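Local coordinates for tail spike protein gp49 (Pseudomonas phage LKA1, PDB 4RU4), which probably cleaves the O-specific polysaccharide of Pseudomonas as a lyase, degrading the host cell envelope during phage entry, at residues Y540-T545 / A597-V602; Y483-N488 / P509-V514; V469-I474 / L498-G503; V534-I539 / S571-G576. All coordinates share one frame; numbering follows the deposited sequence. Where two conformers were deposited one is given.

Interaction 1 (Y540-T545 / A597-V602); sequences YPKAPT and AGIYEV
T545 and G598 form an antiparallel hydrogen-bonded pair, the one beta bridge between 540-545 and 597-602. T545 N reaches G598 O at 2.8 Å, and G598 N returns a bond to T545 O at 3.1 Å. Two waters widen this link: one joins T545 OG1 to the backbone N of Y600, and another donates to T545 O while accepting from the Y600 hydroxyl.

The charged contact lies at the far end. K542 NZ meets E601 OE2 at 2.6 Å on the syn side of the carboxylate; both chains are extended beyond CG and come from opposite directions. E601 OE1 is taken separately by M510 N.

Apolar packing fills the middle. I599 CG1 lies beside the backbone N and anti to the carbonyl carbon (chi1 -59°), where it touches P544 CA at 3.9 Å, while I599 CD1 reaches P541 CD at 3.9 Å and Y540 CD1 at 4.0 Å. P544 folds back within its own segment to set CB over the centre of one face of the Y540 ring, and its CG meets A597 CB at 3.8 Å. The Y540 hydroxyl ends near the A597 carbonyl but is hydrogen-bonded to P513 O.

P544 and the Y540 ring, both buried and packed on the final strand, with a bridge opening strand 545-551, fit the entrance to a beta-sandwich of the Ig-like type found in this tailspike family.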
loop_
_atom_site.group_PDB
_atom_site.type_symbol
_atom_site.label_atom_id
_atom_site.label_comp_id
_atom_site.label_asym_id
_atom_site.label_seq_id
_atom_site.Cartn_x
_atom_site.Cartn_y
_atom_site.Cartn_z
ATOM N N TYR B 540 -3.728 5.010 -34.629
ATOM C CA TYR B 540 -3.676 3.587 -34.287
ATOM C C TYR B 540 -2.471 2.884 -34.939
ATOM O O TYR B 540 -1.902 3.397 -35.904
ATOM C CB TYR B 540 -4.989 2.892 -34.711
ATOM C CG TYR B 540 -6.193 3.327 -33.906
ATOM C CD1 TYR B 540 -6.496 2.708 -32.687
ATOM C CD2 TYR B 540 -7.028 4.362 -34.361
ATOM C CE1 TYR B 540 -7.588 3.105 -31.934
ATOM C CE2 TYR B 540 -8.131 4.786 -33.609
ATOM C CZ TYR B 540 -8.418 4.130 -32.396
ATOM O OH TYR B 540 -9.508 4.524 -31.643
ATOM N N PRO B 541 -2.064 1.711 -34.404
ATOM C CA PRO B 541 -0.948 0.987 -35.036
ATOM C C PRO B 541 -1.288 0.436 -36.412
ATOM O O PRO B 541 -0.378 0.175 -37.189
ATOM C CB PRO B 541 -0.655 -0.175 -34.068
ATOM C CG PRO B 541 -1.393 0.149 -32.789
ATOM C CD PRO B 541 -2.540 1.061 -33.171
ATOM N N LYS B 542 -2.574 0.259 -36.709
ATOM C CA LYS B 542 -3.024 -0.225 -38.018
ATOM C C LYS B 542 -4.476 0.228 -38.153
ATOM O O LYS B 542 -5.013 0.789 -37.207
ATOM C CB LYS B 542 -2.938 -1.757 -38.085
ATOM C CG LYS B 542 -3.737 -2.471 -36.976
ATOM C CD LYS B 542 -3.358 -3.959 -36.916
ATOM C CE LYS B 542 -4.286 -4.720 -35.991
ATOM N NZ LYS B 542 -4.007 -6.196 -36.054
ATOM N N ALA B 543 -5.107 0.009 -39.308
ATOM C CA ALA B 543 -6.506 0.428 -39.478
ATOM C C ALA B 543 -7.363 -0.191 -38.383
ATOM O O ALA B 543 -7.314 -1.388 -38.134
ATOM C CB ALA B 543 -7.029 0.038 -40.822
ATOM N N PRO B 544 -8.106 0.649 -37.672
ATOM C CA PRO B 544 -8.908 0.123 -36.575
ATOM C C PRO B 544 -10.219 -0.488 -37.076
ATOM O O PRO B 544 -10.572 -0.353 -38.263
ATOM C CB PRO B 544 -9.190 1.374 -35.744
ATOM C CG PRO B 544 -9.202 2.506 -36.789
ATOM C CD PRO B 544 -8.085 2.125 -37.712
ATOM N N THR B 545 -10.901 -1.195 -36.183
ATOM C CA THR B 545 -12.237 -1.710 -36.457
ATOM C C THR B 545 -13.219 -0.568 -36.301
ATOM O O THR B 545 -13.320 0.012 -35.235
ATOM C CB THR B 545 -12.551 -2.855 -35.480
ATOM O OG1 THR B 545 -11.521 -3.852 -35.617
ATOM C CG2 THR B 545 -13.910 -3.519 -35.764
ATOM N N ALA B 597 -14.186 3.841 -33.522
ATOM C CA ALA B 597 -13.017 3.104 -33.989
ATOM C C ALA B 597 -12.311 2.538 -32.760
ATOM O O ALA B 597 -12.251 3.204 -31.714
ATOM C CB ALA B 597 -12.054 4.066 -34.765
ATOM N N GLY B 598 -11.752 1.333 -32.876
ATOM C CA GLY B 598 -10.981 0.768 -31.786
ATOM C C GLY B 598 -10.333 -0.522 -32.255
ATOM O O GLY B 598 -10.565 -0.934 -33.395
ATOM N N ILE B 599 -9.481 -1.125 -31.419
ATOM C CA ILE B 599 -8.924 -2.415 -31.773
ATOM C C ILE B 599 -9.195 -3.382 -30.619
ATOM O O ILE B 599 -8.942 -3.055 -29.463
ATOM C CB ILE B 599 -7.433 -2.326 -32.183
ATOM C CG1 ILE B 599 -7.249 -1.376 -33.398
ATOM C CG2 ILE B 599 -6.912 -3.719 -32.551
ATOM C CD1 ILE B 599 -5.735 -1.052 -33.778
ATOM N N TYR B 600 -9.706 -4.574 -30.929
ATOM C CA TYR B 600 -10.288 -5.417 -29.894
ATOM C C TYR B 600 -9.924 -6.870 -30.140
ATOM O O TYR B 600 -10.806 -7.687 -30.352
ATOM C CB TYR B 600 -11.825 -5.303 -29.906
ATOM C CG TYR B 600 -12.390 -3.904 -30.143
ATOM C CD1 TYR B 600 -12.447 -2.965 -29.126
ATOM C CD2 TYR B 600 -12.920 -3.555 -31.384
ATOM C CE1 TYR B 600 -12.992 -1.699 -29.347
ATOM C CE2 TYR B 600 -13.452 -2.299 -31.618
ATOM C CZ TYR B 600 -13.497 -1.375 -30.605
ATOM O OH TYR B 600 -14.048 -0.124 -30.868
ATOM N N GLU B 601 -8.632 -7.190 -30.080
ATOM C CA GLU B 601 -8.165 -8.522 -30.452
ATOM C C GLU B 601 -7.845 -9.435 -29.256
ATOM O O GLU B 601 -7.532 -10.608 -29.434
ATOM C CB GLU B 601 -6.936 -8.390 -31.351
ATOM C CG GLU B 601 -7.234 -7.678 -32.682
ATOM C CD GLU B 601 -5.981 -7.394 -33.470
ATOM O OE1 GLU B 601 -4.880 -7.551 -32.896
ATOM O OE2 GLU B 601 -6.096 -6.999 -34.655
ATOM N N VAL B 602 -7.896 -8.906 -28.038
ATOM C CA VAL B 602 -7.507 -9.707 -26.886
ATOM C C VAL B 602 -8.250 -9.200 -25.649
ATOM O O VAL B 602 -8.803 -8.083 -25.650
ATOM C CB VAL B 602 -5.973 -9.726 -26.713
ATOM C CG1 VAL B 602 -5.432 -8.350 -26.334
ATOM C CG2 VAL B 602 -5.523 -10.795 -25.692
ATOM O OXT VAL B 602 -8.334 -9.912 -24.649
HETATM O O HOH W 1 -10.384 -5.317 -33.654
HETATM O O HOH W 2 -15.299 0.169 -33.215
#

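Interaction 2 (Y483-N488 / P509-V514); sequences YLIVEN and PMRMPV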
loop_
_atom_site.group_PDB
_atom_site.type_symbol
_atom_site.label_atom_id
_atom_site.label_comp_id
_atom_site.label_asym_id
_atom_site.label_seq_id
_atom_site.Cartn_x
_atom_site.Cartn_y
_atom_site.Cartn_z
ATOM N N TYR B 483 -0.005 -10.389 -25.754
ATOM C CA TYR B 483 -0.890 -9.219 -25.745
ATOM C C TYR B 483 -0.128 -7.918 -25.788
ATOM O O TYR B 483 1.017 -7.819 -25.325
ATOM C CB TYR B 483 -1.811 -9.190 -24.504
ATOM C CG TYR B 483 -1.097 -9.215 -23.152
ATOM C CD1 TYR B 483 -0.706 -8.029 -22.521
ATOM C CD2 TYR B 483 -0.841 -10.423 -22.502
ATOM C CE1 TYR B 483 -0.080 -8.052 -21.273
ATOM C CE2 TYR B 483 -0.207 -10.462 -21.271
ATOM C CZ TYR B 483 0.157 -9.269 -20.656
ATOM O OH TYR B 483 0.764 -9.305 -19.431
ATOM N N LEU B 484 -0.806 -6.923 -26.334
ATOM C CA LEU B 484 -0.293 -5.571 -26.394
ATOM C C LEU B 484 -1.505 -4.663 -26.139
ATOM O O LEU B 484 -2.373 -4.509 -26.992
ATOM C CB LEU B 484 0.327 -5.362 -27.776
ATOM C CG LEU B 484 0.802 -4.010 -28.260
ATOM C CD1 LEU B 484 1.392 -3.263 -27.101
ATOM C CD2 LEU B 484 1.873 -4.278 -29.351
ATOM N N ILE B 485 -1.567 -4.083 -24.946
ATOM C CA ILE B 485 -2.805 -3.449 -24.472
ATOM C C ILE B 485 -2.523 -2.021 -24.021
ATOM O O ILE B 485 -1.608 -1.787 -23.225
ATOM C CB ILE B 485 -3.405 -4.269 -23.297
ATOM C CG1 ILE B 485 -3.953 -5.586 -23.835
ATOM C CG2 ILE B 485 -4.512 -3.474 -22.559
ATOM C CD1 ILE B 485 -4.260 -6.641 -22.741
ATOM N N VAL B 486 -3.270 -1.076 -24.585
ATOM C CA VAL B 486 -3.322 0.313 -24.112
ATOM C C VAL B 486 -4.782 0.650 -23.806
ATOM O O VAL B 486 -5.619 0.526 -24.670
ATOM C CB VAL B 486 -2.779 1.298 -25.193
ATOM C CG1 VAL B 486 -2.923 2.748 -24.732
ATOM C CG2 VAL B 486 -1.325 0.999 -25.486
ATOM N N GLU B 487 -5.095 1.086 -22.580
ATOM C CA GLU B 487 -6.484 1.225 -22.184
ATOM C C GLU B 487 -6.657 2.175 -21.008
ATOM O O GLU B 487 -5.782 2.284 -20.143
ATOM C CB GLU B 487 -7.077 -0.141 -21.782
ATOM C CG GLU B 487 -6.332 -0.797 -20.584
ATOM C CD GLU B 487 -6.856 -2.183 -20.215
ATOM O OE1 GLU B 487 -7.680 -2.744 -20.988
ATOM O OE2 GLU B 487 -6.453 -2.713 -19.140
ATOM N N ASN B 488 -7.812 2.830 -20.987
ATOM C CA ASN B 488 -8.264 3.601 -19.830
ATOM C C ASN B 488 -7.243 4.646 -19.403
ATOM O O ASN B 488 -6.988 4.814 -18.225
ATOM C CB ASN B 488 -8.625 2.679 -18.657
ATOM C CG ASN B 488 -9.623 1.591 -19.059
ATOM O OD1 ASN B 488 -10.564 1.852 -19.785
ATOM N ND2 ASN B 488 -9.394 0.372 -18.604
ATOM N N PRO B 509 -1.639 -9.653 -30.690
ATOM C CA PRO B 509 -3.055 -9.348 -30.426
ATOM C C PRO B 509 -3.130 -8.028 -29.647
ATOM O O PRO B 509 -2.561 -7.949 -28.559
ATOM C CB PRO B 509 -3.502 -10.495 -29.528
ATOM C CG PRO B 509 -2.482 -11.598 -29.756
ATOM C CD PRO B 509 -1.200 -10.849 -29.959
ATOM N N MET B 510 -3.821 -7.030 -30.196
ATOM C CA MET B 510 -3.844 -5.694 -29.624
ATOM C C MET B 510 -5.196 -5.329 -29.070
ATOM O O MET B 510 -6.212 -5.721 -29.631
ATOM C CB MET B 510 -3.545 -4.650 -30.703
ATOM C CG MET B 510 -2.127 -4.646 -31.173
ATOM S SD MET B 510 -1.997 -3.420 -32.485
ATOM C CE MET B 510 -0.267 -3.651 -32.893
ATOM N N ARG B 511 -5.187 -4.554 -27.984
ATOM C CA ARG B 511 -6.352 -3.798 -27.542
ATOM C C ARG B 511 -5.975 -2.311 -27.508
ATOM O O ARG B 511 -4.976 -1.948 -26.882
ATOM C CB ARG B 511 -6.824 -4.284 -26.157
ATOM C CG ARG B 511 -8.101 -3.643 -25.677
ATOM C CD ARG B 511 -8.442 -4.055 -24.243
ATOM N NE ARG B 511 -8.378 -5.478 -24.059
ATOM C CZ ARG B 511 -7.963 -6.090 -22.949
ATOM N NH1 ARG B 511 -7.616 -5.426 -21.842
ATOM N NH2 ARG B 511 -7.946 -7.402 -22.947
ATOM N N MET B 512 -6.725 -1.469 -28.233
ATOM C CA MET B 512 -6.437 -0.030 -28.339
ATOM C C MET B 512 -7.731 0.739 -28.081
ATOM O O MET B 512 -8.824 0.232 -28.377
ATOM C CB MET B 512 -5.868 0.340 -29.726
ATOM C CG MET B 512 -4.522 -0.322 -30.038
ATOM S SD MET B 512 -3.193 0.465 -29.114
ATOM C CE MET B 512 -2.135 -0.934 -28.747
ATOM N N PRO B 513 -7.618 1.946 -27.509
ATOM C CA PRO B 513 -8.791 2.667 -26.986
ATOM C C PRO B 513 -9.782 3.031 -28.086
ATOM O O PRO B 513 -9.391 3.148 -29.253
ATOM C CB PRO B 513 -8.191 3.960 -26.405
ATOM C CG PRO B 513 -6.711 3.670 -26.200
ATOM C CD PRO B 513 -6.350 2.665 -27.257
ATOM N N VAL B 514 -11.033 3.247 -27.691
ATOM C CA VAL B 514 -12.110 3.627 -28.602
ATOM C C VAL B 514 -12.156 5.146 -28.786
ATOM O O VAL B 514 -12.038 5.902 -27.822
ATOM C CB VAL B 514 -13.485 3.138 -28.057
ATOM C CG1 VAL B 514 -14.622 3.456 -29.032
ATOM C CG2 VAL B 514 -13.414 1.641 -27.770
HETATM O O HOH W 3 -5.744 -5.340 -19.158
#
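The guanidinium of R511 carries I485 CD1 over one face, 3.4 Å above its plane and offset toward the rim, while E487 comes to its edge. R511 NH1 bonds E487 OE1 at 2.8 Å, with the oxygen close to the guanidinium plane; seen from the carboxylate, the donor sits well above the plane. The two planes differ by 30°. R511 sets out with CG anti to the backbone N and bends at chi3 (-49°), which brings its head back over I485 and toward E487. Further partners hold both groups: S457 OG binds E487 OE2, whereas R511 NH2 meets the V602 carboxylate and L489 O of the second subunit.

The other face of the strands is apolar. L484 CG lies 4.2 Å from M510 CG, the side chains running the same way, and M512, bent at both chi2 and chi3, brings CE to V486 CG2 at 3.9 Å.

Between the backbones, L484 N bonds P509 O and R511 N bonds L484 O, both at 3.0 Å. V486 N completes the ladder with a nearly straight bond to R511 O. Parallel pairing of strands stacked coil on coil, 15° apart, is consistent with the right-handed beta-helix of the pectin lyase-like fold, here at its C-terminal end.

Interaction 3 (V469-I474 / L498-G503); sequences VLQLDI and LASAAG
L470 and A499 pair in register, their CB atoms 4.0 Å apart, and the bridges continue through Q471 with S500 and L472 with A501. Four backbone bonds of 2.8 to 3.0 Å define the ladder, the donor alternating between the strands: L470 N to L498 O, S500 N to L470 O, L472 N to S500 O and A502 N to L472 O. The strand axes differ in direction by only 4°, so the pairing is almost exactly parallel. Beyond the last rung, the I474 CD1 methyl lies 3.5 Å from A502 O and also touches G503 CA.

On the Q471 face, the amide passes beside S500, with Q471 OE1 3.8 Å from S500 CB. A bend at chi2 (80°) turns the glutamine along the strand, where NE2 bonds both carboxylate oxygens of D473, each through its syn lone pair and close to the amide plane.

A second shell, K468 and R442, positions these groups: K468 NZ binds Q471 OE1, and R442 makes a salt bridge to D473 OD2. On the opposite face, L470 and L472 pack against L484 and V486 of strand 484-487. Backbone pairing on both edges sets strand 468-474 between 439-446 and 497-501, the last being the outermost strand of this six-stranded parallel sheet within the chain.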
loop_
_atom_site.group_PDB
_atom_site.type_symbol
_atom_site.label_atom_id
_atom_site.label_comp_id
_atom_site.label_asym_id
_atom_site.label_seq_id
_atom_site.Cartn_x
_atom_site.Cartn_y
_atom_site.Cartn_z
ATOM N N VAL B 469 2.444 6.869 -26.915
ATOM C CA VAL B 469 2.351 6.124 -25.660
ATOM C C VAL B 469 3.441 5.057 -25.690
ATOM O O VAL B 469 4.356 5.099 -24.874
ATOM C CB VAL B 469 0.943 5.503 -25.425
ATOM C CG1 VAL B 469 0.877 4.746 -24.083
ATOM C CG2 VAL B 469 -0.138 6.590 -25.478
ATOM N N LEU B 470 3.369 4.132 -26.656
ATOM C CA LEU B 470 4.356 3.056 -26.752
ATOM C C LEU B 470 5.223 3.188 -27.991
ATOM O O LEU B 470 4.740 3.577 -29.071
ATOM C CB LEU B 470 3.675 1.684 -26.796
ATOM C CG LEU B 470 2.653 1.387 -25.702
ATOM C CD1 LEU B 470 2.126 -0.025 -25.888
ATOM C CD2 LEU B 470 3.258 1.589 -24.291
ATOM N N GLN B 471 6.493 2.821 -27.829
ATOM C CA GLN B 471 7.455 2.754 -28.915
ATOM C C GLN B 471 8.097 1.367 -28.783
ATOM O O GLN B 471 8.849 1.114 -27.838
ATOM C CB GLN B 471 8.494 3.857 -28.752
ATOM C CG GLN B 471 9.694 3.718 -29.664
ATOM C CD GLN B 471 9.401 4.214 -31.057
ATOM O OE1 GLN B 471 8.661 5.184 -31.242
ATOM N NE2 GLN B 471 9.957 3.538 -32.051
ATOM N N LEU B 472 7.742 0.457 -29.689
ATOM C CA LEU B 472 8.146 -0.955 -29.582
ATOM C C LEU B 472 9.007 -1.339 -30.784
ATOM O O LEU B 472 8.501 -1.449 -31.906
ATOM C CB LEU B 472 6.911 -1.873 -29.481
ATOM C CG LEU B 472 5.914 -1.464 -28.369
ATOM C CD1 LEU B 472 4.626 -2.276 -28.423
ATOM C CD2 LEU B 472 6.546 -1.556 -26.960
ATOM N N ASP B 473 10.293 -1.563 -30.539
ATOM C CA ASP B 473 11.280 -1.665 -31.613
ATOM C C ASP B 473 11.996 -2.990 -31.565
ATOM O O ASP B 473 12.038 -3.662 -30.523
ATOM C CB ASP B 473 12.366 -0.606 -31.429
ATOM C CG ASP B 473 11.862 0.766 -31.677
ATOM O OD1 ASP B 473 11.148 0.943 -32.683
ATOM O OD2 ASP B 473 12.154 1.656 -30.862
ATOM N N ILE B 474 12.593 -3.344 -32.699
ATOM C CA ILE B 474 13.420 -4.531 -32.776
ATOM C C ILE B 474 14.735 -4.223 -33.493
ATOM O O ILE B 474 14.752 -3.913 -34.684
ATOM C CB ILE B 474 12.695 -5.659 -33.509
ATOM C CG1 ILE B 474 11.344 -5.937 -32.814
ATOM C CG2 ILE B 474 13.617 -6.898 -33.568
ATOM C CD1 ILE B 474 10.512 -7.026 -33.452
ATOM N N LEU B 498 -0.647 5.947 -30.599
ATOM C CA LEU B 498 -0.839 5.017 -29.492
ATOM C C LEU B 498 0.324 4.045 -29.357
ATOM O O LEU B 498 0.827 3.805 -28.257
ATOM C CB LEU B 498 -2.157 4.237 -29.672
ATOM C CG LEU B 498 -3.409 5.083 -29.511
ATOM C CD1 LEU B 498 -4.584 4.388 -30.160
ATOM C CD2 LEU B 498 -3.636 5.318 -28.016
ATOM N N ALA B 499 0.740 3.452 -30.463
ATOM C CA ALA B 499 1.820 2.501 -30.388
ATOM C C ALA B 499 2.547 2.369 -31.712
ATOM O O ALA B 499 1.971 1.931 -32.702
ATOM C CB ALA B 499 1.277 1.131 -29.929
ATOM N N SER B 500 3.803 2.793 -31.747
ATOM C CA SER B 500 4.662 2.416 -32.849
ATOM C C SER B 500 5.100 0.999 -32.546
ATOM O O SER B 500 5.612 0.720 -31.463
ATOM C CB SER B 500 5.870 3.351 -32.954
ATOM O OG SER B 500 5.456 4.609 -33.444
ATOM N N ALA B 501 4.868 0.094 -33.487
ATOM C CA ALA B 501 5.162 -1.318 -33.246
ATOM C C ALA B 501 5.834 -1.945 -34.452
ATOM O O ALA B 501 5.264 -1.927 -35.553
ATOM C CB ALA B 501 3.888 -2.089 -32.918
ATOM N N ALA B 502 7.018 -2.514 -34.244
ATOM C CA ALA B 502 7.759 -3.128 -35.343
ATOM C C ALA B 502 7.722 -4.660 -35.265
ATOM O O ALA B 502 7.609 -5.240 -34.177
ATOM C CB ALA B 502 9.183 -2.621 -35.367
ATOM N N GLY B 503 7.823 -5.310 -36.422
ATOM C CA GLY B 503 7.938 -6.763 -36.467
ATOM C C GLY B 503 6.849 -7.507 -35.710
ATOM O O GLY B 503 5.656 -7.250 -35.910
#

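Interaction 4 (V534-I539 / S571-G576); sequences VTFRYI and SGATLG
F536 lays its ring over the backbone of G572, with G572 CA 3.5 Å from the ring centroid and 13° off the normal, a CH-pi contact. Starting at the backbone, F536 CB sits against S571 O, the same oxygen that accepts a bond from F536 N at 2.9 Å. CG stays near that carbonyl. With CG beside the backbone N (chi1 -56°), the ring is carried across the opposing strand: CD2 meets S571 C, CE2 comes 3.3 Å from G572 N, CD1 and CE1 pass along G572 CA, and CZ ends over G572 C with A573 CB 4.2 Å away. Separately, G572, which bears no side chain, faces T535 in a non-hydrogen-bonded pair where the two backbones come close, G572 CA to T535 CA being 4.3 Å.

A water donating to both F536 O and S571 O bridges the backbones beyond the last direct bond. Farther along, V534 and A573 form an antiparallel hydrogen-bonded pair, V534 N to A573 O at 2.8 Å and A573 N to V534 O at 3.1 Å. On their side of the sheet V534 CG2 touches L575 CD1 at 3.7 Å.

Strand 572-578 is the middle of a three-stranded antiparallel sheet, flanked by 529-535 and 562-568. F536, just after 529-535, and L575 pack on strands 510-522 and 590-600, consistent with the two layers of an Ig-like sandwich.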
loop_
_atom_site.group_PDB
_atom_site.type_symbol
_atom_site.label_atom_id
_atom_site.label_comp_id
_atom_site.label_asym_id
_atom_site.label_seq_id
_atom_site.Cartn_x
_atom_site.Cartn_y
_atom_site.Cartn_z
ATOM N N VAL B 534 -12.933 12.230 -41.247
ATOM C CA VAL B 534 -12.636 12.223 -39.822
ATOM C C VAL B 534 -11.139 11.969 -39.679
ATOM O O VAL B 534 -10.597 11.128 -40.381
ATOM C CB VAL B 534 -13.439 11.090 -39.141
ATOM C CG1 VAL B 534 -12.822 10.676 -37.838
ATOM C CG2 VAL B 534 -14.903 11.535 -38.951
ATOM N N THR B 535 -10.462 12.720 -38.812
ATOM C CA THR B 535 -9.083 12.405 -38.455
ATOM C C THR B 535 -9.114 12.007 -36.982
ATOM O O THR B 535 -9.560 12.787 -36.157
ATOM C CB THR B 535 -8.161 13.638 -38.627
ATOM O OG1 THR B 535 -8.187 14.086 -39.984
ATOM C CG2 THR B 535 -6.723 13.313 -38.229
ATOM N N PHE B 536 -8.647 10.805 -36.654
ATOM C CA PHE B 536 -8.734 10.313 -35.280
ATOM C C PHE B 536 -7.872 11.151 -34.334
ATOM O O PHE B 536 -6.758 11.577 -34.695
ATOM C CB PHE B 536 -8.257 8.865 -35.187
ATOM C CG PHE B 536 -8.977 7.902 -36.114
ATOM C CD1 PHE B 536 -10.341 8.024 -36.370
ATOM C CD2 PHE B 536 -8.271 6.873 -36.734
ATOM C CE1 PHE B 536 -10.991 7.114 -37.217
ATOM C CE2 PHE B 536 -8.907 5.981 -37.580
ATOM C CZ PHE B 536 -10.270 6.100 -37.827
ATOM N N ARG B 537 -8.374 11.339 -33.112
ATOM C CA ARG B 537 -7.628 12.045 -32.083
ATOM C C ARG B 537 -6.282 11.373 -31.831
ATOM O O ARG B 537 -5.299 12.056 -31.568
ATOM C CB ARG B 537 -8.422 12.081 -30.788
ATOM C CG ARG B 537 -7.753 12.893 -29.653
ATOM C CD ARG B 537 -8.571 12.740 -28.329
ATOM N NE ARG B 537 -7.882 13.398 -27.210
ATOM C CZ ARG B 537 -7.992 14.695 -26.949
ATOM N NH1 ARG B 537 -8.778 15.464 -27.704
ATOM N NH2 ARG B 537 -7.328 15.222 -25.935
ATOM N N TYR B 538 -6.260 10.034 -31.872
ATOM C CA TYR B 538 -5.026 9.260 -31.744
ATOM C C TYR B 538 -4.780 8.443 -33.015
ATOM O O TYR B 538 -5.715 7.964 -33.646
ATOM C CB TYR B 538 -5.100 8.291 -30.544
ATOM C CG TYR B 538 -5.618 8.957 -29.285
ATOM C CD1 TYR B 538 -5.178 10.230 -28.922
ATOM C CD2 TYR B 538 -6.559 8.337 -28.479
ATOM C CE1 TYR B 538 -5.672 10.866 -27.784
ATOM C CE2 TYR B 538 -7.062 8.968 -27.319
ATOM C CZ TYR B 538 -6.611 10.227 -26.994
ATOM O OH TYR B 538 -7.091 10.862 -25.875
ATOM N N ILE B 539 -3.513 8.245 -33.358
ATOM C CA ILE B 539 -3.171 7.387 -34.475
ATOM C C ILE B 539 -3.009 5.933 -33.993
ATOM O O ILE B 539 -2.240 5.659 -33.070
ATOM C CB ILE B 539 -1.864 7.869 -35.141
ATOM C CG1 ILE B 539 -2.038 9.299 -35.667
ATOM C CG2 ILE B 539 -1.448 6.905 -36.254
ATOM C CD1 ILE B 539 -0.743 10.032 -35.862
ATOM N N SER B 571 -5.030 6.485 -39.349
ATOM C CA SER B 571 -5.147 7.838 -38.829
ATOM C C SER B 571 -6.520 8.468 -39.008
ATOM O O SER B 571 -6.788 9.533 -38.448
ATOM C CB SER B 571 -4.095 8.738 -39.482
ATOM O OG SER B 571 -4.305 8.783 -40.874
ATOM N N GLY B 572 -7.371 7.862 -39.824
ATOM C CA GLY B 572 -8.698 8.431 -40.021
ATOM C C GLY B 572 -9.589 7.602 -40.920
ATOM O O GLY B 572 -9.261 6.453 -41.252
ATOM N N ALA B 573 -10.726 8.179 -41.295
ATOM C CA ALA B 573 -11.695 7.496 -42.148
ATOM C C ALA B 573 -12.543 8.531 -42.876
ATOM O O ALA B 573 -12.735 9.654 -42.384
ATOM C CB ALA B 573 -12.599 6.584 -41.317
ATOM N N THR B 574 -13.052 8.158 -44.041
ATOM C CA THR B 574 -14.039 8.991 -44.715
ATOM C C THR B 574 -15.434 8.407 -44.539
ATOM O O THR B 574 -15.780 7.382 -45.130
ATOM C CB THR B 574 -13.702 9.189 -46.183
ATOM O OG1 THR B 574 -12.466 9.891 -46.265
ATOM C CG2 THR B 574 -14.782 10.023 -46.869
ATOM N N LEU B 575 -16.227 9.047 -43.684
ATOM C CA LEU B 575 -17.556 8.555 -43.385
ATOM C C LEU B 575 -18.403 8.788 -44.625
ATOM O O LEU B 575 -18.191 9.767 -45.350
ATOM C CB LEU B 575 -18.139 9.335 -42.211
ATOM C CG LEU B 575 -17.331 9.335 -40.915
ATOM C CD1 LEU B 575 -18.141 10.059 -39.812
ATOM C CD2 LEU B 575 -16.976 7.912 -40.491
ATOM N N GLY B 576 -19.355 7.900 -44.879
ATOM C CA GLY B 576 -20.199 8.050 -46.047
ATOM C C GLY B 576 -21.625 7.598 -45.842
ATOM O O GLY B 576 -21.876 6.671 -45.080
HETATM O O HOH W 4 -5.071 10.516 -36.611
#

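In the fold
Following the chain, 469-474 pairs with 498-503 in interaction 3, closing a loop of 23 residues that contains 483-488. That segment pairs onward with 509-514, so interactions 2 and 3 cross: two faces of the C-terminal end of the beta-helix, meeting through L484, V486, L470 and L472. Strand 510-522 then leads into the C-terminal domain. There 534-539 finds 571-576 and 540-545 finds 597-602, so interactions 4 and 1 also cross, sharing the contact of P544 with F536. Interaction 1 returns the C terminus to the beta-helix end, where E601 N bonds M510 O; L498 N to I539 O joins interactions 3 and 4. Together they tie beta-helix to C-terminal domain.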